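PDB 4HE5: peptidase family U32 from Geobacillus thermoleovorans, which is of uncertain function but forms a small C-terminal beta-barrel-like domain of a U32-family peptidase, a module that may contribute to substrate recognition. Local coordinates for residues E51-E56 with V71-K76. Residues are numbered along the deposited sequence; the frame is centred on the assembly and turned at random. Where two conformers were deposited one is given.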
ATOM      1  N   GLU A  51      -5.789  -3.484   5.817  1.00 12.28           N
ATOM      2  CA  GLU A  51      -6.070  -4.611   6.718  1.00 13.51           C
ATOM      3  C   GLU A  51      -4.727  -5.009   7.304  1.00 12.17           C
ATOM      4  O   GLU A  51      -3.950  -4.139   7.746  1.00 13.59           O
ATOM      5  CB  GLU A  51      -6.840  -5.684   5.952  1.00 13.70           C
ATOM      6  CG  GLU A  51      -8.153  -5.206   5.336  1.00 14.86           C
ATOM      7  CD  GLU A  51      -8.496  -5.997   4.089  1.00 18.06           C
ATOM      8  OE1 GLU A  51      -9.511  -6.674   4.065  1.00 21.90           O
ATOM      9  OE2 GLU A  51      -7.749  -5.906   3.105  1.00 19.39           O
ATOM     10  N   LYS A  52      -4.392  -6.301   7.332  1.00 12.92           N
ATOM     11  CA  LYS A  52      -3.103  -6.721   7.802  1.00 12.00           C
ATOM     12  C   LYS A  52      -2.028  -6.189   6.887  1.00 11.66           C
ATOM     13  O   LYS A  52      -2.147  -6.173   5.682  1.00 12.46           O
ATOM     14  CB  LYS A  52      -3.116  -8.241   7.908  1.00 14.37           C
ATOM     15  CG  LYS A  52      -1.832  -8.810   8.516  1.00 15.25           C
ATOM     16  CD  LYS A  52      -1.982 -10.287   8.891  1.00 16.09           C
ATOM     17  CE  LYS A  52      -2.498 -10.463  10.305  1.00 16.91           C
ATOM     18  NZ  LYS A  52      -2.827 -11.909  10.567  1.00 20.73           N
ATOM     19  N   ILE A  53      -0.923  -5.818   7.494  1.00 10.87           N
ATOM     20  CA  ILE A  53       0.294  -5.397   6.802  1.00 10.74           C
ATOM     21  C   ILE A  53       1.432  -6.322   7.125  1.00  9.99           C
ATOM     22  O   ILE A  53       1.531  -6.830   8.270  1.00 12.46           O
ATOM     23  CB  ILE A  53       0.636  -3.924   6.995  0.62 10.27           C
ATOM     24  CG1 ILE A  53       0.805  -3.615   8.458  0.62 12.77           C
ATOM     25  CG2 ILE A  53      -0.484  -3.109   6.372  0.62 16.02           C
ATOM     26  CD1 ILE A  53       1.469  -2.278   8.644  0.62 16.51           C
ATOM     27  N   TRP A  54       2.289  -6.569   6.136  1.00  9.96           N
ATOM     28  CA  TRP A  54       3.484  -7.388   6.295  1.00  9.85           C
ATOM     29  C   TRP A  54       4.741  -6.642   5.871  1.00 10.38           C
ATOM     30  O   TRP A  54       4.649  -5.708   5.088  1.00 11.12           O
ATOM     31  CB  TRP A  54       3.378  -8.693   5.513  1.00 10.33           C
ATOM     32  CG  TRP A  54       2.301  -9.648   5.820  1.00 10.39           C
ATOM     33  CD1 TRP A  54       2.499 -10.761   6.592  1.00 11.97           C
ATOM     34  CD2 TRP A  54       0.933  -9.675   5.424  1.00 10.54           C
ATOM     35  NE1 TRP A  54       1.326 -11.485   6.702  1.00 12.92           N
ATOM     36  CE2 TRP A  54       0.344 -10.842   5.982  1.00 11.46           C
ATOM     37  CE3 TRP A  54       0.111  -8.867   4.646  1.00 11.00           C
ATOM     38  CZ2 TRP A  54      -0.994 -11.154   5.765  1.00 12.78           C
ATOM     39  CZ3 TRP A  54      -1.193  -9.193   4.440  1.00 12.13           C
ATOM     40  CH2 TRP A  54      -1.785 -10.348   5.000  1.00 12.79           C
ATOM     41  N   ASP A  55       5.894  -7.094   6.369  1.00 11.88           N
ATOM     42  CA  ASP A  55       7.178  -6.609   5.956  1.00 11.82           C
ATOM     43  C   ASP A  55       7.648  -7.373   4.720  1.00 12.18           C
ATOM     44  O   ASP A  55       6.978  -8.214   4.170  1.00 13.20           O
ATOM     45  CB  ASP A  55       8.120  -6.646   7.170  1.00 12.44           C
ATOM     46  CG  ASP A  55       8.515  -8.024   7.600  1.00 14.05           C
ATOM     47  OD1 ASP A  55       8.413  -8.992   6.851  1.00 13.64           O
ATOM     48  OD2 ASP A  55       9.026  -8.156   8.754  1.00 17.47           O
ATOM     49  N   GLU A  56       8.890  -7.039   4.336  1.00 13.91           N
ATOM     50  CA  GLU A  56       9.443  -7.552   3.089  1.00 14.52           C
ATOM     51  C   GLU A  56       9.757  -9.052   3.163  1.00 14.20           C
ATOM     52  O   GLU A  56       9.908  -9.678   2.091  1.00 17.17           O
ATOM     53  CB  GLU A  56      10.620  -6.689   2.644  1.00 16.84           C
ATOM     54  CG  GLU A  56      11.831  -6.703   3.516  1.00 24.50           C
ATOM     55  CD  GLU A  56      12.904  -5.760   2.991  1.00 23.88           C
ATOM     56  OE1 GLU A  56      12.612  -4.609   2.609  1.00 29.81           O
ATOM     57  OE2 GLU A  56      14.076  -6.195   3.005  1.00 32.00           O
ATOM     58  N   VAL A  71       6.453  -2.434   2.570  1.00 10.87           N
ATOM     59  CA  VAL A  71       5.345  -3.092   3.238  1.00 12.72           C
ATOM     60  C   VAL A  71       4.396  -3.653   2.207  1.00 11.59           C
ATOM     61  O   VAL A  71       4.329  -3.212   1.066  1.00 15.61           O
ATOM     62  CB  VAL A  71       4.643  -2.280   4.324  0.51 16.61           C
ATOM     63  CG1 VAL A  71       5.584  -1.699   5.358  0.51 20.40           C
ATOM     64  CG2 VAL A  71       3.945  -1.258   3.478  0.51 17.00           C
ATOM     65  N   LYS A  72       3.711  -4.697   2.601  1.00  9.95           N
ATOM     66  CA  LYS A  72       2.869  -5.487   1.722  1.00  9.62           C
ATOM     67  C   LYS A  72       1.499  -5.631   2.348  1.00  9.73           C
ATOM     68  O   LYS A  72       1.374  -5.848   3.561  1.00 10.91           O
ATOM     69  CB  LYS A  72       3.532  -6.837   1.503  1.00 10.17           C
ATOM     70  CG  LYS A  72       4.803  -6.788   0.686  1.00 11.54           C
ATOM     71  CD  LYS A  72       5.557  -8.092   0.635  1.00 13.80           C
ATOM     72  CE  LYS A  72       6.933  -7.933   0.026  1.00 14.39           C
ATOM     73  NZ  LYS A  72       6.777  -8.005  -1.425  1.00 17.71           N
ATOM     74  N   PHE A  73       0.440  -5.539   1.529  1.00 10.11           N
ATOM     75  CA  PHE A  73      -0.903  -5.762   2.023  1.00 10.01           C
ATOM     76  C   PHE A  73      -1.833  -6.022   0.818  1.00  9.86           C
ATOM     77  O   PHE A  73      -1.500  -5.729  -0.328  1.00  9.99           O
ATOM     78  CB  PHE A  73      -1.396  -4.578   2.875  1.00 10.75           C
ATOM     79  CG  PHE A  73      -1.224  -3.268   2.243  1.00 11.16           C
ATOM     80  CD1 PHE A  73      -0.085  -2.483   2.494  1.00 12.66           C
ATOM     81  CD2 PHE A  73      -2.172  -2.757   1.346  1.00 13.95           C
ATOM     82  CE1 PHE A  73       0.061  -1.263   1.869  1.00 14.02           C
ATOM     83  CE2 PHE A  73      -1.994  -1.519   0.760  1.00 17.54           C
ATOM     84  CZ  PHE A  73      -0.864  -0.774   1.006  1.00 17.44           C
ATOM     85  N   LYS A  74      -2.997  -6.637   1.129  1.00 10.53           N
ATOM     86  CA  LYS A  74      -3.978  -6.966   0.099  1.00 10.98           C
ATOM     87  C   LYS A  74      -4.631  -5.699  -0.409  1.00 11.33           C
ATOM     88  O   LYS A  74      -4.971  -4.791   0.371  1.00 13.23           O
ATOM     89  CB  LYS A  74      -5.036  -7.931   0.684  1.00 14.91           C
ATOM     90  CG  LYS A  74      -5.999  -8.471  -0.340  1.00 15.90           C
ATOM     91  CD  LYS A  74      -5.418  -9.534  -1.225  1.00 23.96           C
ATOM     92  CE  LYS A  74      -6.377 -10.250  -2.152  1.00 26.10           C
ATOM     93  NZ  LYS A  74      -7.508 -10.886  -1.499  1.00 36.59           N
ATOM     94  N   VAL A  75      -4.874  -5.625  -1.724  1.00 10.79           N
ATOM     95  CA  VAL A  75      -5.660  -4.533  -2.305  1.00 11.32           C
ATOM     96  C   VAL A  75      -6.806  -5.142  -3.111  1.00 11.07           C
ATOM     97  O   VAL A  75      -6.761  -6.259  -3.595  1.00 12.38           O
ATOM     98  CB  VAL A  75      -4.802  -3.583  -3.115  1.00 10.99           C
ATOM     99  CG1 VAL A  75      -3.844  -2.879  -2.165  1.00 11.74           C
ATOM    100  CG2 VAL A  75      -4.060  -4.297  -4.226  1.00 11.59           C
ATOM    101  N   LYS A  76      -7.862  -4.348  -3.211  1.00 12.19           N
ATOM    102  CA  LYS A  76      -9.095  -4.836  -3.859  1.00 12.23           C
ATOM    103  C   LYS A  76      -9.033  -4.804  -5.378  1.00 11.67           C
ATOM    104  O   LYS A  76      -9.908  -5.411  -6.027  1.00 12.84           O
ATOM    105  CB  LYS A  76     -10.273  -3.950  -3.405  1.00 13.37           C
ATOM    106  CG  LYS A  76     -10.708  -4.208  -1.967  1.00 14.74           C
ATOM    107  CD  LYS A  76     -11.831  -3.317  -1.496  1.00 14.24           C
ATOM    108  CE  LYS A  76     -11.492  -1.853  -1.595  1.00 14.15           C
ATOM    109  NZ  LYS A  76     -12.512  -1.012  -0.899  1.00 14.24           N
TER
HETATM  110  O   HOH W   1      -5.376  -4.650   3.147  1.00 13.85           O
HETATM  111  O   HOH W   2      -3.938  -6.908   3.853  1.00 11.92           O
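In the conformer described here, I53 lays its CG2 methyl against the CB of F73, 3.9 Å away, and against CD1 of the same residue, on the buried side of a single antiparallel beta bridge. The bridge joins the short strand 53-54 to the edge of strand 70-74, whose other edge bonds to strand 21-26, so 70-74 lies between two partners. The contact illustrates how one hydrogen-bonded pair can tie a short strand to the outermost strand of a sheet, with water taking over the pairing where the backbones part. W54 N gives a 2.8 Å bond to K72 O, and K72 N an equally short one to W54 O. The first lies in the carbonyl plane of K72; in the second the donor is tilted 24° from that of W54. The W54 side chain leaves on the other side from I53. With CG anti to its carbonyl carbon (chi1 -61°), the ring turns an edge to the strand, placing CE3 3.4 Å from K72 O, while CG of K52 rests over one ring face, offset toward the rim. K72 runs its aliphatic chain past D55 O and E56, and its NZ bonds to T23 OG1 on the neighbouring strand. Beyond the bridge, one water links K52 O to K74 N, while another accepts from E51 N and donates both to K74 O and, at 2.7 Å, to E51 OE2.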